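PDB 2XTS: cytochrome from Paracoccus pantotrophus, which carries a covalently bound heme c as the N-terminal part of SoxD and probably takes up electrons within the sulfane dehydrogenase complex SoxCD. Local coordinates for residues 21-26 and 83-88; 40-45 and 111-116. All blocks are in the same frame, centred on the assembly; numbering follows the deposited sequence. Where two conformers were deposited one is given.

Contact 1. Residues 21-26 and 83-88. With HEC (heme c), chain U.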
loop_
_atom_site.group_PDB
_atom_site.type_symbol
_atom_site.label_atom_id
_atom_site.label_comp_id
_atom_site.label_asym_id
_atom_site.label_seq_id
_atom_site.Cartn_x
_atom_site.Cartn_y
_atom_site.Cartn_z
ATOM N N VAL D 21 38.183 0.984 -4.654
ATOM C CA VAL D 21 39.416 0.411 -5.164
ATOM C C VAL D 21 39.026 -0.887 -5.842
ATOM O O VAL D 21 38.372 -1.721 -5.234
ATOM C CB VAL D 21 40.460 0.129 -4.064
ATOM C CG1 VAL D 21 41.725 -0.448 -4.716
ATOM C CG2 VAL D 21 40.745 1.381 -3.249
ATOM N N LEU D 22 39.427 -1.026 -7.103
ATOM C CA LEU D 22 39.120 -2.201 -7.910
ATOM C C LEU D 22 40.280 -3.196 -7.792
ATOM O O LEU D 22 41.347 -2.843 -7.337
ATOM C CB LEU D 22 38.843 -1.790 -9.360
ATOM C CG LEU D 22 37.542 -0.964 -9.531
ATOM C CD1 LEU D 22 37.709 0.511 -9.154
ATOM C CD2 LEU D 22 37.008 -1.062 -10.929
ATOM N N PRO D 23 40.060 -4.471 -8.152
ATOM C CA PRO D 23 41.074 -5.495 -7.878
ATOM C C PRO D 23 42.430 -5.268 -8.521
ATOM O O PRO D 23 43.442 -5.727 -7.985
ATOM C CB PRO D 23 40.416 -6.774 -8.393
ATOM C CG PRO D 23 38.965 -6.506 -8.164
ATOM C CD PRO D 23 38.785 -5.080 -8.570
ATOM N N ASP D 24 42.446 -4.548 -9.645
ATOM C CA ASP D 24 43.664 -4.207 -10.368
ATOM C C ASP D 24 44.335 -2.947 -9.854
ATOM O O ASP D 24 45.315 -2.487 -10.437
ATOM C CB ASP D 24 43.318 -4.053 -11.852
ATOM C CG ASP D 24 42.382 -2.862 -12.148
ATOM O OD1 ASP D 24 41.909 -2.165 -11.222
ATOM O OD2 ASP D 24 42.152 -2.605 -13.354
ATOM N N GLY D 25 43.833 -2.389 -8.753
ATOM C CA GLY D 25 44.449 -1.217 -8.149
ATOM C C GLY D 25 43.891 0.117 -8.594
ATOM O O GLY D 25 44.293 1.124 -8.029
ATOM N N GLN D 26 42.976 0.172 -9.568
ATOM C CA GLN D 26 42.308 1.430 -9.881
ATOM C C GLN D 26 41.701 1.973 -8.589
ATOM O O GLN D 26 41.040 1.236 -7.848
ATOM C CB GLN D 26 41.194 1.239 -10.911
ATOM C CG GLN D 26 41.632 0.844 -12.319
ATOM C CD GLN D 26 40.447 0.709 -13.255
ATOM O OE1 GLN D 26 39.751 1.682 -13.544
ATOM N NE2 GLN D 26 40.225 -0.505 -13.744
ATOM N N TRP D 83 38.672 -14.374 1.206
ATOM C CA TRP D 83 38.521 -13.225 0.298
ATOM C C TRP D 83 39.421 -13.362 -0.919
ATOM O O TRP D 83 40.554 -13.830 -0.812
ATOM C CB TRP D 83 38.833 -11.895 0.983
ATOM C CG TRP D 83 37.856 -11.466 2.051
ATOM C CD1 TRP D 83 37.073 -12.252 2.871
ATOM C CD2 TRP D 83 37.593 -10.118 2.425
ATOM N NE1 TRP D 83 36.356 -11.457 3.722
ATOM C CE2 TRP D 83 36.681 -10.146 3.494
ATOM C CE3 TRP D 83 38.076 -8.888 1.980
ATOM C CZ2 TRP D 83 36.190 -8.989 4.077
ATOM C CZ3 TRP D 83 37.610 -7.741 2.581
ATOM C CH2 TRP D 83 36.679 -7.803 3.618
ATOM N N PRO D 84 38.951 -12.906 -2.077
ATOM C CA PRO D 84 39.777 -13.048 -3.272
ATOM C C PRO D 84 40.836 -11.954 -3.478
ATOM O O PRO D 84 41.894 -12.249 -4.044
ATOM C CB PRO D 84 38.745 -13.051 -4.404
ATOM C CG PRO D 84 37.628 -12.216 -3.852
ATOM C CD PRO D 84 37.565 -12.510 -2.388
ATOM N N TYR D 85 40.531 -10.713 -3.084
ATOM C CA TYR D 85 41.351 -9.544 -3.449
ATOM C C TYR D 85 41.656 -8.639 -2.267
ATOM O O TYR D 85 40.787 -8.349 -1.435
ATOM C CB TYR D 85 40.612 -8.689 -4.505
ATOM C CG TYR D 85 40.177 -9.486 -5.714
ATOM C CD1 TYR D 85 41.124 -10.119 -6.517
ATOM C CD2 TYR D 85 38.835 -9.655 -6.041
ATOM C CE1 TYR D 85 40.739 -10.917 -7.593
ATOM C CE2 TYR D 85 38.454 -10.413 -7.129
ATOM C CZ TYR D 85 39.397 -11.044 -7.887
ATOM O OH TYR D 85 39.001 -11.810 -8.962
ATOM N N LEU D 86 42.869 -8.112 -2.258
ATOM C CA LEU D 86 43.290 -7.150 -1.254
ATOM C C LEU D 86 42.589 -5.825 -1.407
ATOM O O LEU D 86 42.371 -5.144 -0.409
ATOM C CB LEU D 86 44.812 -6.968 -1.303
ATOM C CG LEU D 86 45.399 -6.246 -0.099
ATOM C CD1 LEU D 86 45.169 -7.045 1.154
ATOM C CD2 LEU D 86 46.864 -5.959 -0.304
ATOM N N SER D 87 42.244 -5.457 -2.635
ATOM C CA SER D 87 41.553 -4.204 -2.866
ATOM C C SER D 87 40.357 -4.034 -1.946
ATOM O O SER D 87 40.118 -2.951 -1.407
ATOM C CB SER D 87 41.096 -4.112 -4.308
ATOM O OG SER D 87 40.345 -5.233 -4.674
ATOM N N THR D 88 39.591 -5.104 -1.774
ATOM C CA THR D 88 38.369 -5.061 -0.983
ATOM C C THR D 88 38.674 -4.714 0.469
ATOM O O THR D 88 37.892 -4.041 1.136
ATOM C CB THR D 88 37.656 -6.402 -1.057
ATOM O OG1 THR D 88 37.671 -6.880 -2.410
ATOM C CG2 THR D 88 36.241 -6.320 -0.517
HETATM FE FE HEC U . 35.083 -4.036 11.830
HETATM C CHA HEC U . 33.299 -5.966 9.678
HETATM C CHB HEC U . 37.786 -4.271 9.823
HETATM C CHC HEC U . 36.695 -1.822 13.790
HETATM C CHD HEC U . 32.630 -4.294 14.115
HETATM N NA HEC U . 35.462 -4.938 10.104
HETATM C C1A HEC U . 34.614 -5.762 9.393
HETATM C C2A HEC U . 35.325 -6.333 8.250
HETATM C C3A HEC U . 36.583 -5.865 8.289
HETATM C C4A HEC U . 36.671 -4.981 9.448
HETATM C CMA HEC U . 37.725 -6.136 7.294
HETATM C CAA HEC U . 34.699 -7.309 7.224
HETATM C CBA HEC U . 34.738 -8.755 7.727
HETATM C CGA HEC U . 34.219 -9.758 6.744
HETATM O O1A HEC U . 33.351 -9.419 5.953
HETATM O O2A HEC U . 34.736 -10.898 6.827
HETATM N NB HEC U . 36.868 -3.184 11.777
HETATM C C1B HEC U . 37.854 -3.379 10.855
HETATM C C2B HEC U . 38.903 -2.406 11.108
HETATM C C3B HEC U . 38.604 -1.741 12.206
HETATM C C4B HEC U . 37.317 -2.192 12.641
HETATM C CMB HEC U . 40.226 -2.421 10.294
HETATM C CAB HEC U . 39.406 -0.608 12.858
HETATM C CBB HEC U . 39.708 0.497 11.814
HETATM N NC HEC U . 34.739 -3.204 13.618
HETATM C C1C HEC U . 35.542 -2.323 14.302
HETATM C C2C HEC U . 34.943 -2.006 15.565
HETATM C C3C HEC U . 33.839 -2.744 15.657
HETATM C C4C HEC U . 33.695 -3.505 14.438
HETATM C CMC HEC U . 35.572 -1.084 16.638
HETATM C CAC HEC U . 32.861 -2.880 16.818
HETATM C CBC HEC U . 32.257 -1.699 17.511
HETATM N ND HEC U . 33.300 -4.926 11.878
HETATM C C1D HEC U . 32.374 -4.843 12.894
HETATM C C2D HEC U . 31.136 -5.445 12.534
HETATM C C3D HEC U . 31.346 -5.931 11.174
HETATM C C4D HEC U . 32.690 -5.622 10.847
HETATM C CMD HEC U . 29.828 -5.556 13.301
HETATM C CAD HEC U . 30.303 -6.623 10.313
HETATM C CBD HEC U . 29.542 -5.567 9.509
HETATM C CGD HEC U . 28.485 -6.145 8.628
HETATM O O1D HEC U . 28.442 -7.379 8.437
HETATM O O2D HEC U . 27.762 -5.341 7.995
HETATM O O HOH W 1 37.772 -4.288 -4.626
HETATM O O HOH W 2 43.608 -6.384 -5.107
#

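Contact 2. Residues 40-45 and 111-116. With HEC (heme c), chain U.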
loop_
_atom_site.group_PDB
_atom_site.type_symbol
_atom_site.label_atom_id
_atom_site.label_comp_id
_atom_site.label_asym_id
_atom_site.label_seq_id
_atom_site.Cartn_x
_atom_site.Cartn_y
_atom_site.Cartn_z
ATOM N N ALA D 40 49.475 -0.856 15.905
ATOM C CA ALA D 40 49.156 0.240 16.813
ATOM C C ALA D 40 47.804 0.869 16.498
ATOM O O ALA D 40 46.994 1.104 17.393
ATOM C CB ALA D 40 50.279 1.300 16.806
ATOM N N LEU D 41 47.549 1.128 15.221
ATOM C CA LEU D 41 46.237 1.638 14.814
ATOM C C LEU D 41 45.114 0.654 15.130
ATOM O O LEU D 41 44.035 1.054 15.565
ATOM C CB LEU D 41 46.225 1.937 13.323
ATOM C CG LEU D 41 47.003 3.187 12.878
ATOM C CD1 LEU D 41 47.269 3.159 11.382
ATOM C CD2 LEU D 41 46.249 4.467 13.278
ATOM N N PHE D 42 45.392 -0.635 14.956
ATOM C CA PHE D 42 44.400 -1.671 15.189
ATOM C C PHE D 42 44.074 -1.718 16.685
ATOM O O PHE D 42 42.910 -1.795 17.105
ATOM C CB PHE D 42 44.896 -3.037 14.689
ATOM C CG PHE D 42 43.797 -3.995 14.371
ATOM C CD1 PHE D 42 43.199 -3.930 13.125
ATOM C CD2 PHE D 42 43.348 -4.940 15.286
ATOM C CE1 PHE D 42 42.181 -4.792 12.781
ATOM C CE2 PHE D 42 42.323 -5.819 14.944
ATOM C CZ PHE D 42 41.748 -5.738 13.706
ATOM N N ALA D 43 45.119 -1.654 17.512
ATOM C CA ALA D 43 44.931 -1.600 18.956
ATOM C C ALA D 43 44.017 -0.448 19.375
ATOM O O ALA D 43 43.141 -0.607 20.239
ATOM C CB ALA D 43 46.297 -1.483 19.660
ATOM N N ASP D 44 44.200 0.727 18.774
ATOM C CA ASP D 44 43.465 1.909 19.179
ATOM C C ASP D 44 42.043 1.953 18.635
ATOM O O ASP D 44 41.162 2.532 19.252
ATOM C CB ASP D 44 44.195 3.191 18.733
ATOM C CG ASP D 44 45.480 3.454 19.501
ATOM O OD1 ASP D 44 45.654 2.951 20.625
ATOM O OD2 ASP D 44 46.327 4.183 18.946
ATOM N N ASN D 45 41.823 1.367 17.454
ATOM C CA ASN D 45 40.584 1.579 16.705
ATOM C C ASN D 45 39.754 0.360 16.352
ATOM O O ASN D 45 38.618 0.521 15.930
ATOM C CB ASN D 45 40.902 2.285 15.395
ATOM C CG ASN D 45 41.545 3.604 15.614
ATOM O OD1 ASN D 45 40.886 4.562 16.003
ATOM N ND2 ASN D 45 42.832 3.684 15.355
ATOM N N TYR D 111 46.527 1.827 4.602
ATOM C CA TYR D 111 47.617 0.948 4.155
ATOM C C TYR D 111 48.251 0.191 5.308
ATOM O O TYR D 111 48.526 -0.998 5.207
ATOM C CB TYR D 111 48.713 1.707 3.398
ATOM C CG TYR D 111 48.381 2.053 1.961
ATOM C CD1 TYR D 111 48.137 1.060 1.012
ATOM C CD2 TYR D 111 48.292 3.376 1.553
ATOM C CE1 TYR D 111 47.853 1.396 -0.310
ATOM C CE2 TYR D 111 47.992 3.717 0.252
ATOM C CZ TYR D 111 47.770 2.727 -0.673
ATOM O OH TYR D 111 47.465 3.078 -1.967
ATOM N N ALA D 112 48.520 0.901 6.403
ATOM C CA ALA D 112 49.118 0.265 7.590
ATOM C C ALA D 112 48.223 -0.836 8.158
ATOM O O ALA D 112 48.688 -1.937 8.460
ATOM C CB ALA D 112 49.426 1.292 8.655
ATOM N N ILE D 113 46.939 -0.538 8.315
ATOM C CA ILE D 113 46.015 -1.529 8.849
ATOM C C ILE D 113 45.935 -2.735 7.916
ATOM O O ILE D 113 45.887 -3.875 8.355
ATOM C CB ILE D 113 44.607 -0.919 9.094
ATOM C CG1 ILE D 113 44.665 -0.026 10.344
ATOM C CG2 ILE D 113 43.532 -2.008 9.217
ATOM C CD1 ILE D 113 43.471 0.855 10.484
ATOM N N THR D 114 45.899 -2.484 6.611
ATOM C CA THR D 114 45.846 -3.569 5.643
ATOM C C THR D 114 47.111 -4.428 5.742
ATOM O O THR D 114 47.029 -5.643 5.723
ATOM C CB THR D 114 45.604 -3.037 4.210
ATOM O OG1 THR D 114 44.374 -2.309 4.172
ATOM C CG2 THR D 114 45.484 -4.154 3.214
ATOM N N ALA D 115 48.275 -3.801 5.903
ATOM C CA ALA D 115 49.510 -4.550 6.133
ATOM C C ALA D 115 49.412 -5.429 7.380
ATOM O O ALA D 115 49.808 -6.587 7.373
ATOM C CB ALA D 115 50.700 -3.594 6.253
ATOM N N PHE D 116 48.873 -4.867 8.458
ATOM C CA PHE D 116 48.698 -5.637 9.700
ATOM C C PHE D 116 47.723 -6.817 9.520
ATOM O O PHE D 116 47.925 -7.886 10.088
ATOM C CB PHE D 116 48.193 -4.721 10.831
ATOM C CG PHE D 116 47.889 -5.453 12.096
ATOM C CD1 PHE D 116 48.919 -5.972 12.861
ATOM C CD2 PHE D 116 46.570 -5.652 12.499
ATOM C CE1 PHE D 116 48.665 -6.676 14.009
ATOM C CE2 PHE D 116 46.311 -6.378 13.667
ATOM C CZ PHE D 116 47.370 -6.879 14.417
HETATM FE FE HEC U . 35.083 -4.036 11.830
HETATM C CHA HEC U . 33.299 -5.966 9.678
HETATM C CHB HEC U . 37.786 -4.271 9.823
HETATM C CHC HEC U . 36.695 -1.822 13.790
HETATM C CHD HEC U . 32.630 -4.294 14.115
HETATM N NA HEC U . 35.462 -4.938 10.104
HETATM C C1A HEC U . 34.614 -5.762 9.393
HETATM C C2A HEC U . 35.325 -6.333 8.250
HETATM C C3A HEC U . 36.583 -5.865 8.289
HETATM C C4A HEC U . 36.671 -4.981 9.448
HETATM C CMA HEC U . 37.725 -6.136 7.294
HETATM C CAA HEC U . 34.699 -7.309 7.224
HETATM C CBA HEC U . 34.738 -8.755 7.727
HETATM C CGA HEC U . 34.219 -9.758 6.744
HETATM O O1A HEC U . 33.351 -9.419 5.953
HETATM O O2A HEC U . 34.736 -10.898 6.827
HETATM N NB HEC U . 36.868 -3.184 11.777
HETATM C C1B HEC U . 37.854 -3.379 10.855
HETATM C C2B HEC U . 38.903 -2.406 11.108
HETATM C C3B HEC U . 38.604 -1.741 12.206
HETATM C C4B HEC U . 37.317 -2.192 12.641
HETATM C CMB HEC U . 40.226 -2.421 10.294
HETATM C CAB HEC U . 39.406 -0.608 12.858
HETATM C CBB HEC U . 39.708 0.497 11.814
HETATM N NC HEC U . 34.739 -3.204 13.618
HETATM C C1C HEC U . 35.542 -2.323 14.302
HETATM C C2C HEC U . 34.943 -2.006 15.565
HETATM C C3C HEC U . 33.839 -2.744 15.657
HETATM C C4C HEC U . 33.695 -3.505 14.438
HETATM C CMC HEC U . 35.572 -1.084 16.638
HETATM C CAC HEC U . 32.861 -2.880 16.818
HETATM C CBC HEC U . 32.257 -1.699 17.511
HETATM N ND HEC U . 33.300 -4.926 11.878
HETATM C C1D HEC U . 32.374 -4.843 12.894
HETATM C C2D HEC U . 31.136 -5.445 12.534
HETATM C C3D HEC U . 31.346 -5.931 11.174
HETATM C C4D HEC U . 32.690 -5.622 10.847
HETATM C CMD HEC U . 29.828 -5.556 13.301
HETATM C CAD HEC U . 30.303 -6.623 10.313
HETATM C CBD HEC U . 29.542 -5.567 9.509
HETATM C CGD HEC U . 28.485 -6.145 8.628
HETATM O O1D HEC U . 28.442 -7.379 8.437
HETATM O O2D HEC U . 27.762 -5.341 7.995
#

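Contact 1. Residues 21-26 and 83-88
Pro-23 rests on the ring of Tyr-85. Its CB lies over the face, 3.9 Å from the ring centroid, in a CH-pi contact. CB of Pro-84 covers the opposite face, so the phenol ring is held between two prolines. The tight part of the contact is Ser-87. Its CB sits 3.3 Å from Leu-22 O, and its OG lies 3.3 Å from Pro-23 CA. Val-21 turns CG1 away from its own N (chi1 -179°), which brings that methyl alongside Ser-87 CB at 3.7 Å. Polar links across the contact run through two waters. One donates to Val-21 O at 2.7 Å and also bonds to Ser-87 OG. The other donates to Pro-23 O and accepts from Ser-87 N at 3.0 Å, which satisfies an N-H in the first turn of helix 86-96.

The looser side is the type I turn from Leu-22 to Gly-25. Asp-24 points its CB away from 83-88, and its OD1 accepts from Gln-26 N in an Asx turn. Its OD2 uses the syn lone pair to take Gln-26 NE2. Lys-235 of the Sulfite dehydrogenase chain forms a salt bridge with Asp-24, and Asp-234 of that chain accepts a hydrogen bond from Gln-26 NE2.

At the far end of 83-88, Trp-83, a heme-binding residue, turns the edge of its indole to a heme propionate. Its CZ2 is 3.4 Å from the propionate carbon CGA, which lies close to the indole plane. With an alanine in place of Trp-83, the propionate would probably lose this flat neighbour and be freer to turn.

The loop between helix 11-17 and strand 32-34 thus packs on the N-terminal end of helix 86-96. Val-21 also touches Tyr-90 of that helix, and its N bonds to Asp-91. Leu-86 packs on helix 107-120.

Contact 2. Residues 40-45 and 111-116
Phe-42 and Phe-116 both swing CG to the side opposite the backbone N, with chi1 -156° and 175°. Each ring is thereby sent toward the other helix. The two side chains cross at about a right angle. Phe-116 comes in over one face of the Phe-42 ring, and its CE2 is 3.5 Å from Phe-42 CG. The ring planes meet obliquely.

Ile-113 CG2 lies at the edge of the same ring, 4.4 Å from Phe-42 CD1. That methyl also meets the heme, 3.5 Å from the methyl carbon CMB. One branch of Ile-113 therefore lies between the phenyl edge and the porphyrin rim. The other branch faces helix 35-45, with CG1 3.9 Å from Leu-41 CB. Further along, Leu-41 CD1 packs 3.9 Å from Ala-112 CB. The side chains that meet here are all apolar.

Asn-45 works within its own helix. Its ND2 donates to Leu-41 O at 2.9 Å, tilted from the carbonyl plane. The same oxygen accepts from Asn-45 N, so two bonds grip it at the helix end. Asn-45 O lies 3.4 Å from CAB of the heme, a vinyl-derived carbon that in heme c carries a thioether link.

Phe-116 also touches Asp-39, and Ala-112 touches Thr-37, so the packing continues toward the start of helix 35-45. The helix ends just before Cys-46, which binds the heme covalently, and Phe-42 lies close to both Cys-46 and the axial ligand His-50. The two short axes pass 9.5 Å apart at 97°. Helices 35-45 and 107-120 are the N- and C-terminal helices of the cytochrome c domain, and their nearly perpendicular packing beside the heme is the hallmark of the class I cytochrome c fold.

In the fold
The contact centres lie 18 Å apart in the cytochrome c part of the chain. Their segments alternate along the sequence: 21-26, 40-45, 83-88, 111-116. Helices 86-96 and 107-120 follow each other and join the two contacts, with Leu-86 CD1 3.6 Å from Thr-114 CG2. Both contacts reach the same heme. Contact 1 meets a propionate, while contact 2 meets the rim around the methyl CMB. Contact 1 also borders the Sulfite dehydrogenase chain, which hydrogen-bonds the heme through Arg-240 and His-76. No other protein chain touches the segments of contact 2. This placement is consistent with electron transfer between the two subunits.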